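Local coordinates for protein homocysteine S-methyltransferase (Escherichia coli, PDB 5DMM) that catalyses zinc-dependent methyl transfer from S-methylmethionine, or less efficiently S-adenosylmethionine, to homocysteine, yielding methionine, at residues A73-F78 against L83-S88; G120-Y125 against R151-A156; Q14-L19 against Q283-G288. All coordinates share one frame; numbering follows the deposited sequence.

Contact 1 of 3, residues A73-F78 against L83-S88; sequences ATPAGF and LDEAQS
The backbones of Pro75 and Glu85 come within 4.9 Å, CA to CA, and where the chain turns between the segments Leu83 N gives a weak hydrogen bond to Phe78 O. A water bridges the same seam, donating to both Pro75 O and Leu83 O. Pro75 suits the first turn of its helix, where no N-H is required, and its ring meets the other segment: CG lies 3.9 Å from Glu85 CG and 4.0 Å from Ser88 CB. Glu85 offers only its aliphatic stem here. Ser88 is small enough to sit close against the turn. With OG anti to its carbonyl carbon (chi1 -68°), the hydroxyl folds back to donate to Asp84 O at 3.0 Å; Asp84 O, which also accepts from Ser88 N, is met from above its carbonyl plane. Thus tied, Ser88 OG lies at the edge of the Phe78 ring, 3.3 Å from Phe78 CB. Leu83 runs beside Phe78, its CD1 4.1 Å from Phe78 CB. Both helices start with side-chain caps: Thr74 OG1 accepts from Gly77 N, while Asp84 and Gln87 form a capping box by exchanging bonds between side chain and backbone N. Around the contact, Pro75 and Glu85 pack on Pro152 of helix 143-159; Phe78 and Leu83 reach Leu91 further along helix 85-109, and Phe78 also touches Ser40 and Ala41 of helix 39-46.

Contact 2 of 3, residues G120-Y125 against R151-A156; sequences GSVGPY and RPRVEA
In the TIM barrel of this methyltransferase, the C-terminal end of strand 117-122 and the loop after it meet helix 143-159 chiefly through Arg153. The nearest CA atoms, of Val122 and Arg153, are 7.5 Å apart, a gap that the long Arg153 side chain spans while still lying along the strand's backbone. With CG anti to its backbone N (chi1 170°) and chi2 extended, Arg153 brings its CD to 3.6 Å from Ser121 O, and the bend at chi3 (54°) then lays the guanidinium over the backbone of Val122 and Gly123. Val122 CA stands 3.8 Å above the guanidinium plane, over its centre, and Gly123 N is on that face too. Glycine suits position 123 because a CB would be pressed against Pro124 CD. Arg153 NH2 gives a weak, bent hydrogen bond to Gly123 O (2.7 Å, 127° at the hydrogen), while Val122 CG1 touches the same nitrogen at 3.8 Å. The other terminal nitrogen, NH1, is held by Ser70 O and more weakly by Tyr71 O, so a single buried guanidinium ties together two loops that follow neighbouring strands. Ser121, next to this grip, turns its OG to Glu168 OE2 and makes a weak hydrogen bond to the carboxylate atom OXT of the bound homocysteine. Substrate binding at the C-terminal ends of the parallel strands, with loops braced by the surrounding helices, is the TIM-barrel arrangement.

Contact 3 of 3, residues Q14-L19 against Q283-G288; sequences QDILLL and QWQAAG
Ile16 and Gln285 make the close-packed part of this contact at the N-terminal end of the TIM-barrel strands, away from the substrate pocket, where the approach to strand 17-18 meets the end of helix 281-286. Ile16 CD1 lies against the stem of Gln285, 3.8 Å from its CG, and Ile16 CG1 is 3.5 Å from Gln285 OE1. An extended chain, with CG anti to the backbone N (chi1 178°), lets the glutamine reach across the 7.6 Å between the CA atoms of Ile16 and Gln285. A branched apolar residue suits the buried position of Ile16, whose side chain also packs on Ile292 of strand 289-292. A glutamine suits this partly exposed position because its stem can cover isoleucine while its amide meets solvent. Beyond that amide the contact loosens. Exposed Asp15 crosses Gln285 at about a right angle, the carboxylate and amide planes 68° apart, and a water joins them. An alanine in place of this glutamine would probably uncover much of the Ile16 methyl and leave the water without its amide donor. Just past Gln285 the helix closes in a Schellman motif: Ala289 N bonds to Trp284 O and Gly288 N to Gln285 O. Gly288 has positive phi, and glycine suits it because a CB would jam against the preceding carbonyl oxygen. On the loose side, the bridging water donates to Asp15 OD2 at 2.8 Å and accepts from Gln285 NE2 at 3.1 Å.

Contacts 1 and 2 are neighbours, their centres 11 Å apart, and helix 143-159 joins them: Pro75 CG lies 3.6 Å from Pro152 CB, and Ala73 O 3.3 Å from Arg153 CD. Contact 3 is on the opposite side of the chain's centre, about 36 Å from contact 1 and 26 Å from contact 2, centre to centre. It joins the approach to the first strand to the helix that precedes the last strand, 289-292, and contacts 1 and 2 lie between its segments along the chain. Contact 2 alone reaches the pocket, the Ser121 side chain being about 3 Å from bound homocysteine and about 10 Å from a zinc ion; Phe78 in contact 1 stays about 12 Å from the ligand.

Contact 1 of 3, residues A73-F78 against L83-S88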
ATOM      1  N   ALA A  73      -2.651  -0.201 -11.612  1.00 16.83           N
ATOM      2  CA  ALA A  73      -3.870  -0.617 -12.298  1.00 21.28           C
ATOM      3  C   ALA A  73      -4.965   0.460 -12.222  1.00 20.97           C
ATOM      4  O   ALA A  73      -5.753   0.510 -11.277  1.00 19.35           O
ATOM      5  CB  ALA A  73      -4.375  -1.931 -11.723  1.00 20.43           C
ATOM      6  N   THR A  74      -5.000   1.324 -13.230  1.00 18.67           N
ATOM      7  CA  THR A  74      -6.080   2.296 -13.393  1.00 17.39           C
ATOM      8  C   THR A  74      -6.559   2.240 -14.832  1.00 16.72           C
ATOM      9  O   THR A  74      -5.820   1.805 -15.700  1.00 15.70           O
ATOM     10  CB  THR A  74      -5.635   3.740 -13.095  1.00 19.62           C
ATOM     11  OG1 THR A  74      -4.511   4.064 -13.929  1.00 20.25           O
ATOM     12  CG2 THR A  74      -5.266   3.920 -11.610  1.00 17.45           C
ATOM     13  N   PRO A  75      -7.796   2.688 -15.084  1.00 18.77           N
ATOM     14  CA  PRO A  75      -8.233   2.827 -16.477  1.00 16.33           C
ATOM     15  C   PRO A  75      -7.291   3.709 -17.300  1.00 16.62           C
ATOM     16  O   PRO A  75      -7.020   3.373 -18.448  1.00 16.96           O
ATOM     17  CB  PRO A  75      -9.612   3.469 -16.343  1.00 17.48           C
ATOM     18  CG  PRO A  75     -10.120   2.963 -15.021  1.00 19.36           C
ATOM     19  CD  PRO A  75      -8.895   2.927 -14.130  1.00 17.88           C
ATOM     20  N   ALA A  76      -6.783   4.797 -16.720  1.00 17.49           N
ATOM     21  CA  ALA A  76      -5.809   5.658 -17.405  1.00 21.88           C
ATOM     22  C   ALA A  76      -4.575   4.882 -17.864  1.00 20.13           C
ATOM     23  O   ALA A  76      -4.158   4.975 -19.025  1.00 20.27           O
ATOM     24  CB  ALA A  76      -5.381   6.820 -16.496  1.00 19.01           C
ATOM     25  N   GLY A  77      -3.974   4.136 -16.941  1.00 18.34           N
ATOM     26  CA  GLY A  77      -2.796   3.349 -17.263  1.00 18.56           C
ATOM     27  C   GLY A  77      -3.079   2.252 -18.282  1.00 23.29           C
ATOM     28  O   GLY A  77      -2.331   2.075 -19.250  1.00 21.00           O
ATOM     29  N   PHE A  78      -4.169   1.516 -18.075  1.00 18.85           N
ATOM     30  CA  PHE A  78      -4.421   0.318 -18.870  1.00 21.83           C
ATOM     31  C   PHE A  78      -5.016   0.630 -20.245  1.00 24.08           C
ATOM     32  O   PHE A  78      -5.196  -0.282 -21.063  1.00 23.35           O
ATOM     33  CB  PHE A  78      -5.342  -0.657 -18.109  1.00 18.79           C
ATOM     34  CG  PHE A  78      -4.646  -1.449 -17.019  1.00 21.14           C
ATOM     35  CD1 PHE A  78      -3.279  -1.338 -16.809  1.00 21.30           C
ATOM     36  CD2 PHE A  78      -5.369  -2.318 -16.216  1.00 20.01           C
ATOM     37  CE1 PHE A  78      -2.638  -2.081 -15.794  1.00 22.35           C
ATOM     38  CE2 PHE A  78      -4.746  -3.064 -15.222  1.00 18.59           C
ATOM     39  CZ  PHE A  78      -3.376  -2.945 -15.010  1.00 17.76           C
ATOM     40  N   LEU A  83      -7.530  -1.535 -23.093  1.00 21.57           N
ATOM     41  CA  LEU A  83      -8.627  -1.863 -22.173  1.00 18.91           C
ATOM     42  C   LEU A  83      -9.438  -0.616 -21.849  1.00 18.94           C
ATOM     43  O   LEU A  83      -8.867   0.461 -21.631  1.00 23.66           O
ATOM     44  CB  LEU A  83      -8.089  -2.494 -20.878  1.00 20.44           C
ATOM     45  CG  LEU A  83      -7.224  -3.754 -21.038  1.00 19.95           C
ATOM     46  CD1 LEU A  83      -6.660  -4.213 -19.705  1.00 22.73           C
ATOM     47  CD2 LEU A  83      -8.001  -4.884 -21.705  1.00 20.42           C
ATOM     48  N   ASP A  84     -10.763  -0.746 -21.819  1.00 18.07           N
ATOM     49  CA  ASP A  84     -11.584   0.384 -21.416  1.00 17.68           C
ATOM     50  C   ASP A  84     -11.778   0.346 -19.905  1.00 16.87           C
ATOM     51  O   ASP A  84     -11.162  -0.472 -19.213  1.00 17.67           O
ATOM     52  CB  ASP A  84     -12.936   0.437 -22.179  1.00 17.72           C
ATOM     53  CG  ASP A  84     -13.936  -0.658 -21.776  1.00 17.92           C
ATOM     54  OD1 ASP A  84     -13.633  -1.536 -20.948  1.00 16.71           O
ATOM     55  OD2 ASP A  84     -15.067  -0.640 -22.331  1.00 19.16           O
ATOM     56  N   GLU A  85     -12.621   1.230 -19.398  1.00 16.52           N
ATOM     57  CA  GLU A  85     -12.727   1.417 -17.956  1.00 16.67           C
ATOM     58  C   GLU A  85     -13.241   0.160 -17.264  1.00 22.71           C
ATOM     59  O   GLU A  85     -12.702  -0.255 -16.229  1.00 17.58           O
ATOM     60  CB  GLU A  85     -13.645   2.603 -17.632  1.00 20.84           C
ATOM     61  CG  GLU A  85     -13.836   2.815 -16.132  1.00 23.78           C
ATOM     62  CD  GLU A  85     -14.894   3.858 -15.811  1.00 28.82           C
ATOM     63  OE1 GLU A  85     -15.489   4.424 -16.758  1.00 41.25           O
ATOM     64  OE2 GLU A  85     -15.139   4.103 -14.611  1.00 31.72           O
ATOM     65  N   ALA A  86     -14.276  -0.447 -17.847  1.00 15.87           N
ATOM     66  CA  ALA A  86     -14.907  -1.628 -17.266  1.00 17.43           C
ATOM     67  C   ALA A  86     -13.953  -2.816 -17.244  1.00 16.33           C
ATOM     68  O   ALA A  86     -13.906  -3.546 -16.255  1.00 15.18           O
ATOM     69  CB  ALA A  86     -16.190  -1.987 -18.036  1.00 18.27           C
ATOM     70  N   GLN A  87     -13.220  -3.014 -18.341  1.00 15.68           N
ATOM     71  CA  GLN A  87     -12.197  -4.052 -18.416  1.00 12.60           C
ATOM     72  C   GLN A  87     -11.158  -3.815 -17.328  1.00 16.80           C
ATOM     73  O   GLN A  87     -10.740  -4.749 -16.640  1.00 15.72           O
ATOM     74  CB  GLN A  87     -11.522  -4.080 -19.790  1.00 13.96           C
ATOM     75  CG  GLN A  87     -12.428  -4.603 -20.915  1.00 15.67           C
ATOM     76  CD  GLN A  87     -11.801  -4.429 -22.293  1.00 17.02           C
ATOM     77  OE1 GLN A  87     -11.532  -3.304 -22.723  1.00 18.67           O
ATOM     78  NE2 GLN A  87     -11.568  -5.547 -22.996  1.00 19.68           N
ATOM     79  N   SER A  88     -10.746  -2.556 -17.190  1.00 15.34           N
ATOM     80  CA  SER A  88      -9.736  -2.180 -16.196  1.00 15.92           C
ATOM     81  C   SER A  88     -10.236  -2.436 -14.776  1.00 14.70           C
ATOM     82  O   SER A  88      -9.494  -2.979 -13.933  1.00 14.38           O
ATOM     83  CB  SER A  88      -9.333  -0.712 -16.381  1.00 18.27           C
ATOM     84  OG  SER A  88      -8.631  -0.535 -17.606  1.00 16.71           O
TER
HETATM   85  O   HOH W   1      -9.189   2.500 -19.710  1.00 19.37           O

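Contact 2 of 3, residues G120-Y125 against R151-A156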
ATOM      1  N   GLY A 120      -6.409  -2.749  -0.601  1.00 12.85           N
ATOM      2  CA  GLY A 120      -6.348  -2.440  -2.025  1.00 13.82           C
ATOM      3  C   GLY A 120      -5.327  -1.347  -2.303  1.00 11.54           C
ATOM      4  O   GLY A 120      -5.436  -0.236  -1.776  1.00 13.98           O
ATOM      5  N   SER A 121      -4.330  -1.656  -3.128  1.00 16.13           N
ATOM      6  CA  SER A 121      -3.288  -0.683  -3.430  1.00 14.48           C
ATOM      7  C   SER A 121      -3.788   0.450  -4.328  1.00 15.49           C
ATOM      8  O   SER A 121      -4.322   0.215  -5.429  1.00 13.34           O
ATOM      9  CB  SER A 121      -2.097  -1.346  -4.100  1.00 17.00           C
ATOM     10  OG  SER A 121      -1.219  -0.336  -4.542  1.00 17.01           O
ATOM     11  N   VAL A 122      -3.590   1.674  -3.849  1.00 15.28           N
ATOM     12  CA  VAL A 122      -3.860   2.887  -4.602  1.00 12.89           C
ATOM     13  C   VAL A 122      -2.567   3.669  -4.781  1.00 16.32           C
ATOM     14  O   VAL A 122      -2.076   4.312  -3.842  1.00 16.00           O
ATOM     15  CB  VAL A 122      -4.913   3.759  -3.891  1.00 14.03           C
ATOM     16  CG1 VAL A 122      -4.996   5.159  -4.516  1.00 16.25           C
ATOM     17  CG2 VAL A 122      -6.267   3.066  -3.933  1.00 12.92           C
ATOM     18  N   GLY A 123      -1.998   3.595  -5.978  1.00 15.57           N
ATOM     19  CA  GLY A 123      -0.745   4.283  -6.243  1.00 16.70           C
ATOM     20  C   GLY A 123      -0.996   5.699  -6.715  1.00 15.87           C
ATOM     21  O   GLY A 123      -2.127   6.045  -7.085  1.00 16.19           O
ATOM     22  N   PRO A 124       0.059   6.527  -6.728  1.00 18.46           N
ATOM     23  CA  PRO A 124      -0.088   7.940  -7.095  1.00 16.91           C
ATOM     24  C   PRO A 124      -0.208   8.140  -8.597  1.00 16.89           C
ATOM     25  O   PRO A 124       0.155   7.256  -9.366  1.00 18.48           O
ATOM     26  CB  PRO A 124       1.212   8.567  -6.581  1.00 18.34           C
ATOM     27  CG  PRO A 124       2.227   7.451  -6.715  1.00 18.99           C
ATOM     28  CD  PRO A 124       1.458   6.178  -6.402  1.00 19.54           C
ATOM     29  N   TYR A 125      -0.680   9.319  -8.984  1.00 16.70           N
ATOM     30  CA  TYR A 125      -0.747   9.742 -10.379  1.00 17.50           C
ATOM     31  C   TYR A 125       0.644   9.673 -11.022  1.00 19.42           C
ATOM     32  O   TYR A 125       0.788   9.330 -12.193  1.00 19.33           O
ATOM     33  CB  TYR A 125      -1.331  11.157 -10.453  1.00 16.80           C
ATOM     34  CG  TYR A 125      -1.536  11.673 -11.854  1.00 21.09           C
ATOM     35  CD1 TYR A 125      -2.608  11.239 -12.627  1.00 20.96           C
ATOM     36  CD2 TYR A 125      -0.660  12.601 -12.408  1.00 20.33           C
ATOM     37  CE1 TYR A 125      -2.799  11.712 -13.912  1.00 22.80           C
ATOM     38  CE2 TYR A 125      -0.846  13.080 -13.693  1.00 23.81           C
ATOM     39  CZ  TYR A 125      -1.916  12.634 -14.436  1.00 25.35           C
ATOM     40  OH  TYR A 125      -2.103  13.109 -15.714  1.00 28.37           O
ATOM     41  N   ARG A 151     -10.932   7.642  -9.014  0.57 13.93           N
ATOM     42  CA  ARG A 151     -12.271   7.121  -8.702  0.57 14.83           C
ATOM     43  C   ARG A 151     -12.562   5.672  -9.143  0.57 11.94           C
ATOM     44  O   ARG A 151     -13.007   4.874  -8.316  0.57 12.99           O
ATOM     45  CB  ARG A 151     -13.348   8.052  -9.287  0.57 18.23           C
ATOM     46  CG  ARG A 151     -14.769   7.571  -9.027  0.57 20.50           C
ATOM     47  CD  ARG A 151     -15.814   8.609  -9.471  0.57 20.19           C
ATOM     48  NE  ARG A 151     -15.734   9.846  -8.695  0.57 22.52           N
ATOM     49  CZ  ARG A 151     -15.325  11.013  -9.187  0.57 28.34           C
ATOM     50  NH1 ARG A 151     -14.970  11.110 -10.462  0.57 28.67           N
ATOM     51  NH2 ARG A 151     -15.277  12.085  -8.407  0.57 29.60           N
ATOM     52  N   PRO A 152     -12.330   5.319 -10.424  1.00 15.54           N
ATOM     53  CA  PRO A 152     -12.669   3.939 -10.831  1.00 16.48           C
ATOM     54  C   PRO A 152     -11.945   2.844 -10.039  1.00 14.50           C
ATOM     55  O   PRO A 152     -12.540   1.793  -9.763  1.00 16.21           O
ATOM     56  CB  PRO A 152     -12.221   3.867 -12.293  1.00 17.45           C
ATOM     57  CG  PRO A 152     -11.996   5.249 -12.734  1.00 19.62           C
ATOM     58  CD  PRO A 152     -11.699   6.073 -11.526  1.00 18.51           C
ATOM     59  N   ARG A 153     -10.687   3.083  -9.682  1.00 13.17           N
ATOM     60  CA  ARG A 153      -9.930   2.083  -8.922  1.00 12.93           C
ATOM     61  C   ARG A 153     -10.430   2.005  -7.478  1.00 16.19           C
ATOM     62  O   ARG A 153     -10.549   0.912  -6.916  1.00 15.08           O
ATOM     63  CB  ARG A 153      -8.426   2.378  -8.953  1.00 12.57           C
ATOM     64  CG  ARG A 153      -7.615   1.505  -7.989  1.00 14.46           C
ATOM     65  CD  ARG A 153      -6.118   1.671  -8.216  1.00 15.10           C
ATOM     66  NE  ARG A 153      -5.727   3.071  -8.153  1.00 15.41           N
ATOM     67  CZ  ARG A 153      -4.491   3.513  -8.350  1.00 15.89           C
ATOM     68  NH1 ARG A 153      -3.506   2.655  -8.613  1.00 18.57           N
ATOM     69  NH2 ARG A 153      -4.238   4.816  -8.274  1.00 15.30           N
ATOM     70  N   VAL A 154     -10.719   3.150  -6.868  1.00 14.64           N
ATOM     71  CA  VAL A 154     -11.293   3.134  -5.525  1.00 12.54           C
ATOM     72  C   VAL A 154     -12.592   2.333  -5.524  1.00 15.12           C
ATOM     73  O   VAL A 154     -12.797   1.476  -4.674  1.00 14.35           O
ATOM     74  CB  VAL A 154     -11.552   4.564  -4.984  1.00 15.84           C
ATOM     75  CG1 VAL A 154     -12.442   4.524  -3.758  1.00 15.07           C
ATOM     76  CG2 VAL A 154     -10.219   5.251  -4.658  1.00 16.39           C
ATOM     77  N   GLU A 155     -13.460   2.592  -6.502  1.00 14.21           N
ATOM     78  CA  GLU A 155     -14.729   1.886  -6.559  1.00 15.33           C
ATOM     79  C   GLU A 155     -14.546   0.381  -6.772  1.00 13.52           C
ATOM     80  O   GLU A 155     -15.177  -0.428  -6.093  1.00 16.79           O
ATOM     81  CB  GLU A 155     -15.615   2.505  -7.644  1.00 16.25           C
ATOM     82  CG  GLU A 155     -16.186   3.834  -7.163  1.00 15.63           C
ATOM     83  CD  GLU A 155     -17.140   4.515  -8.149  1.00 25.19           C
ATOM     84  OE1 GLU A 155     -17.424   3.952  -9.226  1.00 23.25           O
ATOM     85  OE2 GLU A 155     -17.603   5.633  -7.831  1.00 20.95           O
ATOM     86  N   ALA A 156     -13.646   0.010  -7.671  1.00 13.57           N
ATOM     87  CA  ALA A 156     -13.431  -1.394  -7.998  1.00 17.73           C
ATOM     88  C   ALA A 156     -12.848  -2.165  -6.811  1.00 16.18           C
ATOM     89  O   ALA A 156     -13.240  -3.309  -6.552  1.00 15.89           O
ATOM     90  CB  ALA A 156     -12.520  -1.514  -9.210  1.00 16.57           C
TER

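Contact 3 of 3, residues Q14-L19 against Q283-G288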
ATOM      1  N   GLN A  14      -2.500  -6.730  19.837  1.00 33.09           N
ATOM      2  CA  GLN A  14      -1.058  -6.813  19.653  1.00 27.41           C
ATOM      3  C   GLN A  14      -0.531  -5.445  19.261  1.00 23.30           C
ATOM      4  O   GLN A  14      -1.261  -4.657  18.677  1.00 23.24           O
ATOM      5  CB  GLN A  14      -0.724  -7.850  18.583  1.00 31.82           C
ATOM      6  CG  GLN A  14      -1.465  -7.583  17.291  1.00 30.52           C
ATOM      7  CD  GLN A  14      -1.740  -8.836  16.479  1.00 33.98           C
ATOM      8  OE1 GLN A  14      -0.930  -9.236  15.647  1.00 35.62           O
ATOM      9  NE2 GLN A  14      -2.894  -9.453  16.711  1.00 37.56           N
ATOM     10  N   ASP A  15       0.729  -5.163  19.578  1.00 23.94           N
ATOM     11  CA  ASP A  15       1.322  -3.875  19.240  1.00 22.33           C
ATOM     12  C   ASP A  15       1.554  -3.713  17.735  1.00 22.84           C
ATOM     13  O   ASP A  15       1.295  -2.653  17.176  1.00 20.96           O
ATOM     14  CB  ASP A  15       2.654  -3.686  19.956  1.00 20.67           C
ATOM     15  CG  ASP A  15       2.533  -3.742  21.477  1.00 24.27           C
ATOM     16  OD1 ASP A  15       1.437  -3.482  22.034  1.00 29.10           O
ATOM     17  OD2 ASP A  15       3.562  -4.045  22.116  1.00 33.80           O
ATOM     18  N   ILE A  16       2.070  -4.765  17.104  1.00 22.74           N
ATOM     19  CA  ILE A  16       2.498  -4.712  15.705  1.00 21.68           C
ATOM     20  C   ILE A  16       1.589  -5.536  14.798  1.00 23.59           C
ATOM     21  O   ILE A  16       1.241  -6.666  15.137  1.00 25.64           O
ATOM     22  CB  ILE A  16       3.960  -5.236  15.536  1.00 25.25           C
ATOM     23  CG1 ILE A  16       4.942  -4.389  16.350  1.00 29.64           C
ATOM     24  CG2 ILE A  16       4.370  -5.265  14.058  1.00 29.61           C
ATOM     25  CD1 ILE A  16       4.801  -2.913  16.118  1.00 25.71           C
ATOM     26  N   LEU A  17       1.210  -4.945  13.664  1.00 16.91           N
ATOM     27  CA  LEU A  17       0.512  -5.617  12.569  1.00 22.60           C
ATOM     28  C   LEU A  17       1.484  -5.755  11.401  1.00 18.62           C
ATOM     29  O   LEU A  17       1.989  -4.744  10.911  1.00 20.88           O
ATOM     30  CB  LEU A  17      -0.716  -4.794  12.155  1.00 21.00           C
ATOM     31  CG  LEU A  17      -1.894  -5.338  11.361  1.00 28.80           C
ATOM     32  CD1 LEU A  17      -3.064  -4.377  11.543  1.00 27.48           C
ATOM     33  CD2 LEU A  17      -1.545  -5.504   9.887  1.00 26.62           C
ATOM     34  N   LEU A  18       1.748  -6.972  10.929  1.00 15.59           N
ATOM     35  CA  LEU A  18       2.718  -7.114   9.847  1.00 13.75           C
ATOM     36  C   LEU A  18       2.052  -6.975   8.482  1.00 15.11           C
ATOM     37  O   LEU A  18       0.988  -7.540   8.235  1.00 14.41           O
ATOM     38  CB  LEU A  18       3.465  -8.460   9.925  1.00 14.59           C
ATOM     39  CG  LEU A  18       4.458  -8.625  11.084  1.00 17.60           C
ATOM     40  CD1 LEU A  18       5.151  -9.970  10.965  1.00 18.83           C
ATOM     41  CD2 LEU A  18       5.490  -7.491  11.110  1.00 15.10           C
ATOM     42  N   LEU A  19       2.680  -6.201   7.608  1.00 14.11           N
ATOM     43  CA  LEU A  19       2.237  -6.099   6.222  1.00 13.70           C
ATOM     44  C   LEU A  19       2.953  -7.154   5.396  1.00 14.94           C
ATOM     45  O   LEU A  19       3.629  -8.029   5.946  1.00 16.16           O
ATOM     46  CB  LEU A  19       2.504  -4.696   5.673  1.00 12.88           C
ATOM     47  CG  LEU A  19       1.908  -3.570   6.524  1.00 17.58           C
ATOM     48  CD1 LEU A  19       2.188  -2.199   5.910  1.00 16.97           C
ATOM     49  CD2 LEU A  19       0.419  -3.786   6.709  1.00 17.72           C
ATOM     50  N   GLN A 283      13.365   0.194  17.042  1.00 17.49           N
ATOM     51  CA  GLN A 283      13.387   1.643  16.838  1.00 16.63           C
ATOM     52  C   GLN A 283      12.053   2.123  16.280  1.00 15.39           C
ATOM     53  O   GLN A 283      11.520   3.144  16.701  1.00 17.63           O
ATOM     54  CB  GLN A 283      14.455   2.083  15.842  1.00 25.22           C
ATOM     55  CG  GLN A 283      15.892   2.001  16.243  1.00 38.26           C
ATOM     56  CD  GLN A 283      16.768   2.036  15.004  1.00 33.22           C
ATOM     57  OE1 GLN A 283      16.605   2.904  14.137  1.00 30.19           O
ATOM     58  NE2 GLN A 283      17.665   1.059  14.886  1.00 34.74           N
ATOM     59  N   TRP A 284      11.554   1.393  15.289  1.00 16.27           N
ATOM     60  CA  TRP A 284      10.308   1.780  14.622  1.00 16.61           C
ATOM     61  C   TRP A 284       9.125   1.724  15.566  1.00 16.23           C
ATOM     62  O   TRP A 284       8.312   2.653  15.599  1.00 15.39           O
ATOM     63  CB  TRP A 284      10.044   0.873  13.416  1.00 15.06           C
ATOM     64  CG  TRP A 284      10.982   1.095  12.300  1.00 15.19           C
ATOM     65  CD1 TRP A 284      11.845   2.146  12.141  1.00 17.95           C
ATOM     66  CD2 TRP A 284      11.159   0.254  11.159  1.00 15.18           C
ATOM     67  NE1 TRP A 284      12.551   2.001  10.971  1.00 18.71           N
ATOM     68  CE2 TRP A 284      12.146   0.850  10.348  1.00 16.39           C
ATOM     69  CE3 TRP A 284      10.581  -0.953  10.750  1.00 14.60           C
ATOM     70  CZ2 TRP A 284      12.583   0.271   9.151  1.00 16.12           C
ATOM     71  CZ3 TRP A 284      11.017  -1.532   9.563  1.00 15.42           C
ATOM     72  CH2 TRP A 284      12.005  -0.916   8.777  1.00 16.56           C
ATOM     73  N   GLN A 285       9.024   0.638  16.330  1.00 14.27           N
ATOM     74  CA  GLN A 285       7.898   0.463  17.233  1.00 17.43           C
ATOM     75  C   GLN A 285       7.910   1.545  18.309  1.00 17.69           C
ATOM     76  O   GLN A 285       6.861   2.051  18.709  1.00 16.15           O
ATOM     77  CB  GLN A 285       7.927  -0.920  17.877  1.00 18.33           C
ATOM     78  CG  GLN A 285       6.803  -1.165  18.875  1.00 21.89           C
ATOM     79  CD  GLN A 285       6.726  -2.613  19.338  1.00 31.14           C
ATOM     80  OE1 GLN A 285       7.349  -3.498  18.750  1.00 34.58           O
ATOM     81  NE2 GLN A 285       5.948  -2.862  20.390  1.00 29.87           N
ATOM     82  N   ALA A 286       9.107   1.905  18.758  1.00 16.64           N
ATOM     83  CA  ALA A 286       9.253   2.939  19.769  1.00 16.06           C
ATOM     84  C   ALA A 286       8.868   4.303  19.203  1.00 16.53           C
ATOM     85  O   ALA A 286       8.602   5.238  19.960  1.00 19.03           O
ATOM     86  CB  ALA A 286      10.682   2.971  20.304  1.00 18.43           C
ATOM     87  N   ALA A 287       8.864   4.423  17.878  1.00 18.83           N
ATOM     88  CA  ALA A 287       8.483   5.671  17.228  1.00 17.25           C
ATOM     89  C   ALA A 287       7.034   5.655  16.759  1.00 17.17           C
ATOM     90  O   ALA A 287       6.650   6.483  15.949  1.00 18.69           O
ATOM     91  CB  ALA A 287       9.404   5.971  16.051  1.00 18.13           C
ATOM     92  N   GLY A 288       6.233   4.724  17.269  1.00 14.94           N
ATOM     93  CA  GLY A 288       4.805   4.717  17.015  1.00 14.25           C
ATOM     94  C   GLY A 288       4.356   3.922  15.799  1.00 15.75           C
ATOM     95  O   GLY A 288       3.177   3.958  15.437  1.00 14.07           O
TER
HETATM   96  O   HOH W   2       5.841  -5.588  21.830  1.00 41.23           O